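PDB 1PVT: sugar-phosphate aldolase from Thermotoga maritima, which belongs to the class II aldolase and adducin family, with an alpha/beta fold whose helices pack around one mixed beta-sheet. Local coordinates for residues Y59-A64 / S77-L82; T63-R68 / P99-P104; F103-M108 / V173-K178; T126-L131 / H194-F199. All blocks are in the same frame, centred on the assembly; numbering follows the deposited sequence.

Overall arrangement
All four contacts belong to the class II aldolase/adducin domain. Contacts 1 and 2 share Thr63 and Ala64, their centres about 9 Å apart: the first pairs two sheet strands, the second ties the loop following strand 58-63 to the approach to helix 103-115. That helix carries on into contact 3, about 13 Å from contact 2 between centres, where it packs on helix 173-182. Contact 4 lies on the same sheet as contact 1, about 21 Å away between centres, and joins the end of strand 122-126 to strand 196-200. Along the chain, contact 1 closes before contacts 3 and 4 open, and those two interleave, so segments distant in sequence are bound into one fold.

Contact 1. Residues Y59-A64 / S77-L82; sequences YLLITA and SKICLL
Leu60 to Thr63 and Ile79 to Leu82 form an antiparallel strand pair within the mixed sheet of this alpha/beta fold; the short axes run at 157°. Leu60 with Leu82 and Ile62 with Cys80 are hydrogen-bonded pairs, each closed by reciprocal N-H...O bonds. Ile62 N reaches Cys80 O at 2.8 Å with its nitrogen in the carbonyl plane, whereas Leu82 N sits above the plane of the Leu60 carbonyl. The intervening non-hydrogen-bonded pairs are Leu61 with Leu81 and Thr63 with Ile79.

Leu82 can be followed outward from its backbone. CB lies 3.6 Å from Leu60 O and also faces Leu60 CD2; CG continues past the same carbonyl oxygen. Because CG stands anti to the carbonyl carbon (chi1 -51°), the chain runs along the neighbouring strand, and CD1 ends 3.9 Å from Ile62 CG2. Cys80 shares this face, with CB 3.4 Å from Ile62 O, and helix 103-115 covers it by resting His110 on Leu60 and His106 on Ile62.

On the opposite face Leu61 carries the packing through one branch: CD2 comes 3.7 Å from Ile79 CG2 and 3.8 Å from Leu81 CB, so a single methyl spans two residues of the partner strand. Residues of helix 2-19 lie over Leu61, Ile79 and Leu81.

The pairing ends beyond the strand proper, where Ala64 N donates to Lys78 O at 3.1 Å (164° at the hydrogen) and Ala64 CB rests 3.7 Å from Cys80 SG.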
loop_
_atom_site.group_PDB
_atom_site.type_symbol
_atom_site.label_atom_id
_atom_site.label_comp_id
_atom_site.label_asym_id
_atom_site.label_seq_id
_atom_site.Cartn_x
_atom_site.Cartn_y
_atom_site.Cartn_z
ATOM N N TYR A 59 6.688 -11.954 -9.692
ATOM C CA TYR A 59 7.721 -11.813 -8.676
ATOM C C TYR A 59 7.411 -10.515 -7.960
ATOM O O TYR A 59 7.317 -9.463 -8.589
ATOM C CB TYR A 59 9.103 -11.679 -9.301
ATOM C CG TYR A 59 9.631 -12.913 -9.967
ATOM C CD1 TYR A 59 10.316 -13.887 -9.247
ATOM C CD2 TYR A 59 9.501 -13.079 -11.340
ATOM C CE1 TYR A 59 10.872 -14.991 -9.888
ATOM C CE2 TYR A 59 10.043 -14.173 -11.987
ATOM C CZ TYR A 59 10.731 -15.124 -11.267
ATOM O OH TYR A 59 11.293 -16.178 -11.952
ATOM N N LEU A 60 7.236 -10.571 -6.650
ATOM C CA LEU A 60 6.962 -9.344 -5.937
ATOM C C LEU A 60 7.739 -9.228 -4.630
ATOM O O LEU A 60 7.973 -10.215 -3.911
ATOM C CB LEU A 60 5.455 -9.175 -5.678
ATOM C CG LEU A 60 4.891 -9.658 -4.337
ATOM C CD1 LEU A 60 3.607 -8.906 -3.997
ATOM C CD2 LEU A 60 4.658 -11.155 -4.395
ATOM N N LEU A 61 8.155 -7.992 -4.362
ATOM C CA LEU A 61 8.893 -7.625 -3.170
ATOM C C LEU A 61 7.864 -7.090 -2.196
ATOM O O LEU A 61 7.071 -6.216 -2.540
ATOM C CB LEU A 61 9.912 -6.531 -3.505
ATOM C CG LEU A 61 11.226 -6.943 -4.181
ATOM C CD1 LEU A 61 11.865 -5.747 -4.878
ATOM C CD2 LEU A 61 12.157 -7.551 -3.129
ATOM N N ILE A 62 7.858 -7.626 -0.987
ATOM C CA ILE A 62 6.912 -7.163 0.006
ATOM C C ILE A 62 7.563 -7.231 1.372
ATOM O O ILE A 62 8.374 -8.108 1.648
ATOM C CB ILE A 62 5.628 -8.020 0.001
ATOM C CG1 ILE A 62 4.582 -7.411 0.937
ATOM C CG2 ILE A 62 5.948 -9.427 0.458
ATOM C CD1 ILE A 62 3.236 -8.105 0.888
ATOM N N THR A 63 7.220 -6.277 2.223
ATOM C CA THR A 63 7.775 -6.241 3.559
ATOM C C THR A 63 7.396 -7.551 4.232
ATOM O O THR A 63 6.349 -8.125 3.943
ATOM C CB THR A 63 7.232 -5.018 4.360
ATOM O OG1 THR A 63 5.827 -4.861 4.129
ATOM C CG2 THR A 63 7.929 -3.752 3.926
ATOM N N ALA A 64 8.274 -8.032 5.106
ATOM C CA ALA A 64 8.054 -9.275 5.837
ATOM C C ALA A 64 7.144 -9.043 7.025
ATOM O O ALA A 64 6.746 -7.922 7.309
ATOM C CB ALA A 64 9.378 -9.849 6.316
ATOM N N SER A 77 16.901 -7.187 5.018
ATOM C CA SER A 77 16.565 -8.575 5.268
ATOM C C SER A 77 15.102 -8.576 5.664
ATOM O O SER A 77 14.478 -9.625 5.762
ATOM C CB SER A 77 17.362 -9.126 6.429
ATOM O OG SER A 77 16.703 -8.786 7.627
ATOM N N LYS A 78 14.569 -7.384 5.920
ATOM C CA LYS A 78 13.169 -7.225 6.307
ATOM C C LYS A 78 12.287 -7.087 5.068
ATOM O O LYS A 78 11.107 -6.774 5.180
ATOM C CB LYS A 78 12.981 -5.979 7.172
ATOM C CG LYS A 78 13.860 -5.904 8.405
ATOM C CD LYS A 78 13.342 -6.756 9.556
ATOM C CE LYS A 78 14.142 -6.509 10.844
ATOM N NZ LYS A 78 13.529 -7.155 12.047
ATOM N N ILE A 79 12.861 -7.296 3.886
ATOM C CA ILE A 79 12.094 -7.203 2.643
ATOM C C ILE A 79 12.127 -8.548 1.932
ATOM O O ILE A 79 13.196 -9.123 1.750
ATOM C CB ILE A 79 12.672 -6.128 1.695
ATOM C CG1 ILE A 79 12.531 -4.739 2.335
ATOM C CG2 ILE A 79 11.966 -6.199 0.333
ATOM C CD1 ILE A 79 13.064 -3.601 1.488
ATOM N N CYS A 80 10.959 -9.043 1.529
ATOM C CA CYS A 80 10.873 -10.337 0.855
ATOM C C CYS A 80 10.704 -10.266 -0.655
ATOM O O CYS A 80 9.892 -9.499 -1.176
ATOM C CB CYS A 80 9.724 -11.175 1.438
ATOM S SG CYS A 80 9.950 -11.753 3.139
ATOM N N LEU A 81 11.510 -11.063 -1.347
ATOM C CA LEU A 81 11.425 -11.173 -2.793
ATOM C C LEU A 81 10.720 -12.500 -2.954
ATOM O O LEU A 81 11.161 -13.513 -2.417
ATOM C CB LEU A 81 12.794 -11.262 -3.452
ATOM C CG LEU A 81 12.646 -11.735 -4.902
ATOM C CD1 LEU A 81 11.803 -10.753 -5.701
ATOM C CD2 LEU A 81 14.010 -11.874 -5.525
ATOM N N LEU A 82 9.623 -12.503 -3.686
ATOM C CA LEU A 82 8.883 -13.733 -3.835
ATOM C C LEU A 82 8.517 -14.044 -5.260
ATOM O O LEU A 82 8.366 -13.147 -6.093
ATOM C CB LEU A 82 7.603 -13.650 -3.024
ATOM C CG LEU A 82 7.767 -13.219 -1.575
ATOM C CD1 LEU A 82 6.386 -12.991 -0.997
ATOM C CD2 LEU A 82 8.550 -14.274 -0.785
#

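Contact 2. Residues T63-R68 / P99-P104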
loop_
_atom_site.group_PDB
_atom_site.type_symbol
_atom_site.label_atom_id
_atom_site.label_comp_id
_atom_site.label_asym_id
_atom_site.label_seq_id
_atom_site.Cartn_x
_atom_site.Cartn_y
_atom_site.Cartn_z
ATOM N N THR A 63 7.220 -6.277 2.223
ATOM C CA THR A 63 7.775 -6.241 3.559
ATOM C C THR A 63 7.396 -7.551 4.232
ATOM O O THR A 63 6.349 -8.125 3.943
ATOM C CB THR A 63 7.232 -5.018 4.360
ATOM O OG1 THR A 63 5.827 -4.861 4.129
ATOM C CG2 THR A 63 7.929 -3.752 3.926
ATOM N N ALA A 64 8.274 -8.032 5.106
ATOM C CA ALA A 64 8.054 -9.275 5.837
ATOM C C ALA A 64 7.144 -9.043 7.025
ATOM O O ALA A 64 6.746 -7.922 7.309
ATOM C CB ALA A 64 9.378 -9.849 6.316
ATOM N N THR A 65 6.832 -10.113 7.736
ATOM C CA THR A 65 5.946 -10.017 8.878
ATOM C C THR A 65 6.673 -9.458 10.093
ATOM O O THR A 65 7.814 -9.823 10.368
ATOM C CB THR A 65 5.328 -11.403 9.187
ATOM O OG1 THR A 65 4.534 -11.329 10.378
ATOM C CG2 THR A 65 6.428 -12.448 9.336
ATOM N N GLY A 66 5.996 -8.549 10.795
ATOM C CA GLY A 66 6.553 -7.912 11.980
ATOM C C GLY A 66 7.490 -6.766 11.639
ATOM O O GLY A 66 8.077 -6.131 12.529
ATOM N N SER A 67 7.619 -6.509 10.339
ATOM C CA SER A 67 8.493 -5.461 9.839
ATOM C C SER A 67 7.987 -4.064 10.179
ATOM O O SER A 67 6.790 -3.758 10.066
ATOM C CB SER A 67 8.689 -5.587 8.319
ATOM O OG SER A 67 7.559 -5.122 7.606
ATOM N N ARG A 68 8.936 -3.232 10.601
ATOM C CA ARG A 68 8.686 -1.858 10.975
ATOM C C ARG A 68 9.514 -0.978 10.066
ATOM O O ARG A 68 10.708 -1.193 9.895
ATOM C CB ARG A 68 9.066 -1.659 12.435
ATOM C CG ARG A 68 8.126 -2.385 13.363
ATOM C CD ARG A 68 8.578 -2.339 14.809
ATOM N NE ARG A 68 9.642 -3.300 15.081
ATOM C CZ ARG A 68 9.671 -4.104 16.142
ATOM N NH1 ARG A 68 8.687 -4.075 17.044
ATOM N NH2 ARG A 68 10.693 -4.935 16.306
ATOM N N PRO A 99 6.345 -13.253 4.459
ATOM C CA PRO A 99 5.887 -11.887 4.207
ATOM C C PRO A 99 4.903 -11.436 5.291
ATOM O O PRO A 99 4.604 -12.168 6.244
ATOM C CB PRO A 99 5.218 -11.989 2.835
ATOM C CG PRO A 99 5.899 -13.150 2.199
ATOM C CD PRO A 99 6.027 -14.134 3.325
ATOM N N THR A 100 4.406 -10.218 5.132
ATOM C CA THR A 100 3.453 -9.653 6.067
ATOM C C THR A 100 2.134 -10.411 6.031
ATOM O O THR A 100 1.782 -11.026 5.031
ATOM C CB THR A 100 3.167 -8.184 5.728
ATOM O OG1 THR A 100 1.938 -7.789 6.345
ATOM C CG2 THR A 100 3.054 -7.995 4.229
ATOM N N SER A 101 1.405 -10.353 7.133
ATOM C CA SER A 101 0.114 -11.007 7.219
ATOM C C SER A 101 -0.797 -10.550 6.070
ATOM O O SER A 101 -1.563 -11.351 5.532
ATOM C CB SER A 101 -0.561 -10.664 8.554
ATOM O OG SER A 101 0.314 -10.853 9.654
ATOM N N GLU A 102 -0.726 -9.274 5.693
ATOM C CA GLU A 102 -1.592 -8.772 4.623
ATOM C C GLU A 102 -1.100 -9.081 3.217
ATOM O O GLU A 102 -1.568 -8.515 2.225
ATOM C CB GLU A 102 -1.850 -7.265 4.786
ATOM C CG GLU A 102 -0.633 -6.376 4.849
ATOM C CD GLU A 102 -1.008 -4.942 5.175
ATOM O OE1 GLU A 102 -1.696 -4.731 6.195
ATOM O OE2 GLU A 102 -0.619 -4.027 4.421
ATOM N N PHE A 103 -0.153 -10.004 3.152
ATOM C CA PHE A 103 0.417 -10.455 1.894
ATOM C C PHE A 103 -0.706 -10.870 0.934
ATOM O O PHE A 103 -0.747 -10.429 -0.220
ATOM C CB PHE A 103 1.388 -11.610 2.206
ATOM C CG PHE A 103 1.529 -12.630 1.115
ATOM C CD1 PHE A 103 1.640 -12.252 -0.227
ATOM C CD2 PHE A 103 1.570 -13.987 1.436
ATOM C CE1 PHE A 103 1.785 -13.221 -1.243
ATOM C CE2 PHE A 103 1.715 -14.962 0.437
ATOM C CZ PHE A 103 1.822 -14.578 -0.906
ATOM N N PRO A 104 -1.644 -11.703 1.409
ATOM C CA PRO A 104 -2.770 -12.177 0.603
ATOM C C PRO A 104 -3.505 -11.029 -0.067
ATOM O O PRO A 104 -3.815 -11.077 -1.266
ATOM C CB PRO A 104 -3.643 -12.875 1.626
ATOM C CG PRO A 104 -2.639 -13.418 2.591
ATOM C CD PRO A 104 -1.712 -12.261 2.770
HETATM O O HOH W 1 2.847 -8.476 9.442
#
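Thr63 O receives the backbone N-H of Thr100 at 3.1 Å, the one direct hydrogen bond between residues 63-68 and 99-104. The donor lies in the carbonyl plane on a lone pair, although the N-H is bent to 135° at the hydrogen. Thr100 also lays its methyl against the same oxygen, CG2 to Thr63 O being 3.3 Å, so a polar and an apolar group of one residue meet a single carbonyl. The hydroxyl of Thr63 is engaged by Asn29 and the backbone of Ile30 on strand 28-34.

One step along, Thr65 leans on the Pro99 carbonyl with carbon: CB is 3.1 Å and CG2 3.6 Å from Pro99 O. With OG1 turned opposite the backbone N (chi1 176°), it is the methyl branch that stays beside this oxygen.

Residues 64-67 make a type II turn with Gly66 at its positive-phi position, and Ser67 OG donates to Ala64 O at 2.9 Å. Across from it, Thr100 OG1 accepts from Glu102 N at 3.1 Å in an ST turn, leading into helix 103-115. Water 1 links the two turns, 3.3 Å from Thr100 OG1 and held weakly by Gly66 N and Ser101 OG.

One bent backbone bond, carbon-to-carbonyl contacts and a loosely held water make the direct polar link slight; each turn has its own side-chain hydrogen bond, and backbone bonds of Ala64 to Lys78 and Thr65 to Lys98 further secure the first loop.

Contact 3. Residues F103-M108 / V173-K178; sequences FPTHLM and VELGLK
Thr105 and Met108 of helix 103-115 pack around Gly176 of helix 173-182, joining two helices of the alpha/beta fold. The short axes of segments 103-108 and 173-178 run in roughly the same direction, at 30°, and approach to 7.1 Å.

Contact of side chain with backbone comes first. Gly176 has no side chain, and this lets the helices draw together until its CA lies 4.4 Å from that of Thr105. Thr105 CG2, anti to its own nitrogen because chi1 is -55°, sits 3.6 Å from Gly176 N. Met108 CB lies 3.8 Å from Gly176 CA, so the glycine backbone is met by residues one turn apart. Met108 CG also reaches the carbonyl of Val173, at 3.5 Å from its O.

The apolar contacts gather at Met108, a selenomethionine. Its chain bends at chi2 (-39°) and again beyond, wrapping it over Val173: CG and SE pass Val173 CG1, while CE ends by the other branch, CG2. Leu177 adds CD2, 4.0 Å from Met108 CG. At the Thr105 end, Leu175 supplies CB, CG and CD2 against both branches of the threonine. Trp191 of strand 188-191 touches Thr105 and Leu175 alike, placing this end of the helix pair against the sheet.

Polar bonds play no direct part between the two segments. Thr105 OG1 instead hydrogen-bonds to Ser172 O, the carbonyl just before Val173, and this holds the hydroxyl beside Leu175, whose CD2 is 3.7 Å from Thr105 OG1.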
loop_
_atom_site.group_PDB
_atom_site.type_symbol
_atom_site.label_atom_id
_atom_site.label_comp_id
_atom_site.label_asym_id
_atom_site.label_seq_id
_atom_site.Cartn_x
_atom_site.Cartn_y
_atom_site.Cartn_z
ATOM N N PHE A 103 -0.153 -10.004 3.152
ATOM C CA PHE A 103 0.417 -10.455 1.894
ATOM C C PHE A 103 -0.706 -10.870 0.934
ATOM O O PHE A 103 -0.747 -10.429 -0.220
ATOM C CB PHE A 103 1.388 -11.610 2.206
ATOM C CG PHE A 103 1.529 -12.630 1.115
ATOM C CD1 PHE A 103 1.640 -12.252 -0.227
ATOM C CD2 PHE A 103 1.570 -13.987 1.436
ATOM C CE1 PHE A 103 1.785 -13.221 -1.243
ATOM C CE2 PHE A 103 1.715 -14.962 0.437
ATOM C CZ PHE A 103 1.822 -14.578 -0.906
ATOM N N PRO A 104 -1.644 -11.703 1.409
ATOM C CA PRO A 104 -2.770 -12.177 0.603
ATOM C C PRO A 104 -3.505 -11.029 -0.067
ATOM O O PRO A 104 -3.815 -11.077 -1.266
ATOM C CB PRO A 104 -3.643 -12.875 1.626
ATOM C CG PRO A 104 -2.639 -13.418 2.591
ATOM C CD PRO A 104 -1.712 -12.261 2.770
ATOM N N THR A 105 -3.788 -9.995 0.722
ATOM C CA THR A 105 -4.491 -8.826 0.221
ATOM C C THR A 105 -3.729 -8.212 -0.944
ATOM O O THR A 105 -4.277 -8.032 -2.025
ATOM C CB THR A 105 -4.652 -7.779 1.310
ATOM O OG1 THR A 105 -5.302 -8.364 2.444
ATOM C CG2 THR A 105 -5.484 -6.636 0.797
ATOM N N HIS A 106 -2.457 -7.904 -0.717
ATOM C CA HIS A 106 -1.588 -7.328 -1.745
ATOM C C HIS A 106 -1.627 -8.208 -2.977
ATOM O O HIS A 106 -1.658 -7.730 -4.117
ATOM C CB HIS A 106 -0.141 -7.267 -1.245
ATOM C CG HIS A 106 0.110 -6.184 -0.243
ATOM N ND1 HIS A 106 0.860 -5.064 -0.531
ATOM C CD2 HIS A 106 -0.309 -6.037 1.036
ATOM C CE1 HIS A 106 0.892 -4.274 0.526
ATOM N NE2 HIS A 106 0.190 -4.841 1.491
ATOM N N LEU A 107 -1.605 -9.511 -2.723
ATOM C CA LEU A 107 -1.627 -10.485 -3.788
ATOM C C LEU A 107 -2.726 -10.144 -4.754
ATOM O O LEU A 107 -2.483 -9.947 -5.945
ATOM C CB LEU A 107 -1.876 -11.877 -3.233
ATOM C CG LEU A 107 -0.812 -12.890 -3.638
ATOM C CD1 LEU A 107 -1.343 -14.286 -3.374
ATOM C CD2 LEU A 107 -0.455 -12.714 -5.112
HETATM N N MSE A 108 -3.938 -10.052 -4.223
HETATM C CA MSE A 108 -5.094 -9.760 -5.046
HETATM C C MSE A 108 -5.002 -8.508 -5.892
HETATM O O MSE A 108 -5.285 -8.554 -7.089
HETATM C CB MSE A 108 -6.353 -9.720 -4.188
HETATM C CG MSE A 108 -6.720 -11.086 -3.614
HETATM SE SE MSE A 108 -6.421 -12.577 -4.874
HETATM C CE MSE A 108 -5.299 -13.702 -3.726
ATOM N N VAL A 173 -8.102 -12.260 1.374
ATOM C CA VAL A 173 -8.211 -12.172 -0.069
ATOM C C VAL A 173 -9.344 -11.210 -0.389
ATOM O O VAL A 173 -9.266 -10.410 -1.323
ATOM C CB VAL A 173 -8.514 -13.553 -0.678
ATOM C CG1 VAL A 173 -9.191 -13.388 -2.027
ATOM C CG2 VAL A 173 -7.212 -14.346 -0.839
ATOM N N GLU A 174 -10.393 -11.303 0.419
ATOM C CA GLU A 174 -11.594 -10.479 0.292
ATOM C C GLU A 174 -11.240 -9.003 0.265
ATOM O O GLU A 174 -11.644 -8.258 -0.636
ATOM C CB GLU A 174 -12.513 -10.741 1.484
ATOM C CG GLU A 174 -13.846 -10.026 1.430
ATOM C CD GLU A 174 -14.363 -9.660 2.816
ATOM O OE1 GLU A 174 -13.967 -8.588 3.333
ATOM O OE2 GLU A 174 -15.154 -10.449 3.394
ATOM N N LEU A 175 -10.501 -8.594 1.289
ATOM C CA LEU A 175 -10.073 -7.219 1.420
ATOM C C LEU A 175 -9.532 -6.782 0.061
ATOM O O LEU A 175 -9.914 -5.736 -0.475
ATOM C CB LEU A 175 -8.994 -7.129 2.507
ATOM C CG LEU A 175 -8.483 -5.743 2.916
ATOM C CD1 LEU A 175 -9.656 -4.838 3.286
ATOM C CD2 LEU A 175 -7.511 -5.886 4.083
ATOM N N GLY A 176 -8.665 -7.615 -0.505
ATOM C CA GLY A 176 -8.075 -7.309 -1.795
ATOM C C GLY A 176 -9.112 -7.175 -2.886
ATOM O O GLY A 176 -9.211 -6.131 -3.536
ATOM N N LEU A 177 -9.878 -8.246 -3.086
ATOM C CA LEU A 177 -10.932 -8.272 -4.092
ATOM C C LEU A 177 -11.759 -6.992 -3.947
ATOM O O LEU A 177 -11.916 -6.224 -4.909
ATOM C CB LEU A 177 -11.820 -9.506 -3.892
ATOM C CG LEU A 177 -11.114 -10.864 -3.864
ATOM C CD1 LEU A 177 -12.147 -11.948 -3.632
ATOM C CD2 LEU A 177 -10.367 -11.108 -5.164
ATOM N N LYS A 178 -12.278 -6.765 -2.739
ATOM C CA LYS A 178 -13.060 -5.563 -2.467
ATOM C C LYS A 178 -12.291 -4.334 -2.964
ATOM O O LYS A 178 -12.761 -3.586 -3.826
ATOM C CB LYS A 178 -13.309 -5.419 -0.963
ATOM C CG LYS A 178 -14.281 -6.415 -0.361
ATOM C CD LYS A 178 -14.839 -5.882 0.962
ATOM C CE LYS A 178 -16.052 -6.684 1.422
ATOM N NZ LYS A 178 -16.763 -6.058 2.577
#

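Contact 4. Residues T126-L131 / H194-F199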
loop_
_atom_site.group_PDB
_atom_site.type_symbol
_atom_site.label_atom_id
_atom_site.label_comp_id
_atom_site.label_asym_id
_atom_site.label_seq_id
_atom_site.Cartn_x
_atom_site.Cartn_y
_atom_site.Cartn_z
ATOM N N THR A 126 -0.289 2.341 4.926
ATOM C CA THR A 126 0.141 2.896 6.202
ATOM C C THR A 126 -1.035 3.571 6.911
ATOM O O THR A 126 -2.130 3.650 6.357
ATOM C CB THR A 126 1.312 3.893 5.973
ATOM O OG1 THR A 126 2.003 4.123 7.208
ATOM C CG2 THR A 126 0.800 5.205 5.403
ATOM N N HIS A 127 -0.810 4.039 8.137
ATOM C CA HIS A 127 -1.859 4.683 8.931
ATOM C C HIS A 127 -1.549 6.130 9.267
ATOM O O HIS A 127 -1.122 6.445 10.373
ATOM C CB HIS A 127 -2.075 3.917 10.238
ATOM C CG HIS A 127 -2.372 2.471 10.032
ATOM N ND1 HIS A 127 -1.384 1.512 9.988
ATOM C CD2 HIS A 127 -3.532 1.831 9.753
ATOM C CE1 HIS A 127 -1.923 0.342 9.685
ATOM N NE2 HIS A 127 -3.226 0.509 9.536
ATOM N N PRO A 128 -1.771 7.034 8.316
ATOM C CA PRO A 128 -1.495 8.443 8.565
ATOM C C PRO A 128 -2.377 8.963 9.686
ATOM O O PRO A 128 -3.590 8.752 9.676
ATOM C CB PRO A 128 -1.831 9.094 7.233
ATOM C CG PRO A 128 -1.539 8.024 6.255
ATOM C CD PRO A 128 -2.165 6.827 6.918
ATOM N N LEU A 129 -1.753 9.643 10.641
ATOM C CA LEU A 129 -2.435 10.224 11.789
ATOM C C LEU A 129 -3.670 11.066 11.449
ATOM O O LEU A 129 -4.752 10.850 11.987
ATOM C CB LEU A 129 -1.438 11.083 12.556
ATOM C CG LEU A 129 -2.014 12.289 13.291
ATOM C CD1 LEU A 129 -2.845 11.809 14.452
ATOM C CD2 LEU A 129 -0.893 13.185 13.779
ATOM N N ASN A 130 -3.507 12.037 10.566
ATOM C CA ASN A 130 -4.617 12.899 10.207
ATOM C C ASN A 130 -5.722 12.208 9.448
ATOM O O ASN A 130 -6.895 12.449 9.706
ATOM C CB ASN A 130 -4.109 14.084 9.401
ATOM C CG ASN A 130 -3.416 15.110 10.264
ATOM O OD1 ASN A 130 -4.064 15.914 10.923
ATOM N ND2 ASN A 130 -2.092 15.075 10.281
ATOM N N LEU A 131 -5.356 11.358 8.498
ATOM C CA LEU A 131 -6.354 10.638 7.717
ATOM C C LEU A 131 -7.073 9.701 8.670
ATOM O O LEU A 131 -8.258 9.401 8.515
ATOM C CB LEU A 131 -5.679 9.839 6.610
ATOM C CG LEU A 131 -6.338 9.997 5.244
ATOM C CD1 LEU A 131 -6.726 11.451 5.006
ATOM C CD2 LEU A 131 -5.356 9.529 4.178
ATOM N N HIS A 194 -8.802 1.907 8.995
ATOM C CA HIS A 194 -7.504 1.235 8.948
ATOM C C HIS A 194 -6.524 1.855 7.967
ATOM O O HIS A 194 -5.900 1.158 7.163
ATOM C CB HIS A 194 -7.691 -0.242 8.601
ATOM C CG HIS A 194 -8.622 -0.957 9.525
ATOM N ND1 HIS A 194 -8.205 -1.965 10.365
ATOM C CD2 HIS A 194 -9.941 -0.779 9.773
ATOM C CE1 HIS A 194 -9.228 -2.375 11.095
ATOM N NE2 HIS A 194 -10.293 -1.670 10.755
ATOM N N GLY A 195 -6.393 3.169 8.028
ATOM C CA GLY A 195 -5.454 3.827 7.149
ATOM C C GLY A 195 -5.750 3.817 5.665
ATOM O O GLY A 195 -6.898 3.787 5.225
ATOM N N VAL A 196 -4.686 3.823 4.880
ATOM C CA VAL A 196 -4.844 3.885 3.452
ATOM C C VAL A 196 -3.845 3.042 2.704
ATOM O O VAL A 196 -2.823 2.635 3.249
ATOM C CB VAL A 196 -4.677 5.326 2.989
ATOM C CG1 VAL A 196 -3.309 5.816 3.395
ATOM C CG2 VAL A 196 -4.837 5.427 1.493
ATOM N N VAL A 197 -4.163 2.807 1.438
ATOM C CA VAL A 197 -3.337 2.037 0.526
ATOM C C VAL A 197 -3.167 2.868 -0.730
ATOM O O VAL A 197 -4.150 3.316 -1.306
ATOM C CB VAL A 197 -4.024 0.748 0.118
ATOM C CG1 VAL A 197 -3.084 -0.070 -0.745
ATOM C CG2 VAL A 197 -4.456 -0.019 1.344
ATOM N N ALA A 198 -1.930 3.065 -1.166
ATOM C CA ALA A 198 -1.688 3.870 -2.355
ATOM C C ALA A 198 -0.932 3.108 -3.424
ATOM O O ALA A 198 -0.075 2.279 -3.119
ATOM C CB ALA A 198 -0.932 5.131 -1.982
ATOM N N PHE A 199 -1.240 3.409 -4.681
ATOM C CA PHE A 199 -0.610 2.725 -5.805
ATOM C C PHE A 199 0.157 3.720 -6.657
ATOM O O PHE A 199 -0.015 4.929 -6.512
ATOM C CB PHE A 199 -1.683 2.040 -6.661
ATOM C CG PHE A 199 -2.769 1.385 -5.856
ATOM C CD1 PHE A 199 -4.091 1.782 -6.002
ATOM C CD2 PHE A 199 -2.466 0.395 -4.926
ATOM C CE1 PHE A 199 -5.097 1.202 -5.230
ATOM C CE2 PHE A 199 -3.469 -0.196 -4.145
ATOM C CZ PHE A 199 -4.782 0.208 -4.296
#
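Thr126 and Val196 form an antiparallel hydrogen-bonded pair with a reciprocal backbone link: Val196 N donates to Thr126 O at 3.0 Å and Thr126 N to Val196 O at 3.1 Å. The first bond is nearly straight, 170° at the hydrogen and almost collinear with the carbonyl. Gly195 CA adds a C-H...O contact to Thr126 O at 3.4 Å; its positive phi (67°) turns the chain into strand 196-200, and, having no side chain, it leaves room for both the Thr126 carbonyl oxygen and the His127 ring.

That ring comes to the loop through CD2, 3.5 Å from His194 C, which lies near the ring plane at its edge. On the other side of the bridge, Val196 CG1 fills the angle between Pro128 and Leu131. The proline and valine side chains cross at about a right angle, with Pro128 CD 3.8 Å from Val196 CG1; Leu131 CD2 is more distant at 4.3 Å. Helix 203-224 backs this apolar patch, touching Thr126, Pro128 and Leu131.

The ring of His125 meets that of His127, whose NE2 remains 5.6 Å from His194 ND1. This His-Thr-His run ending a sheet strand beside a third histidine resembles the metal-binding histidines of related class II aldolases and probably corresponds to them, though here His125 NE2 is instead hydrogen-bonded to the His194 carbonyl.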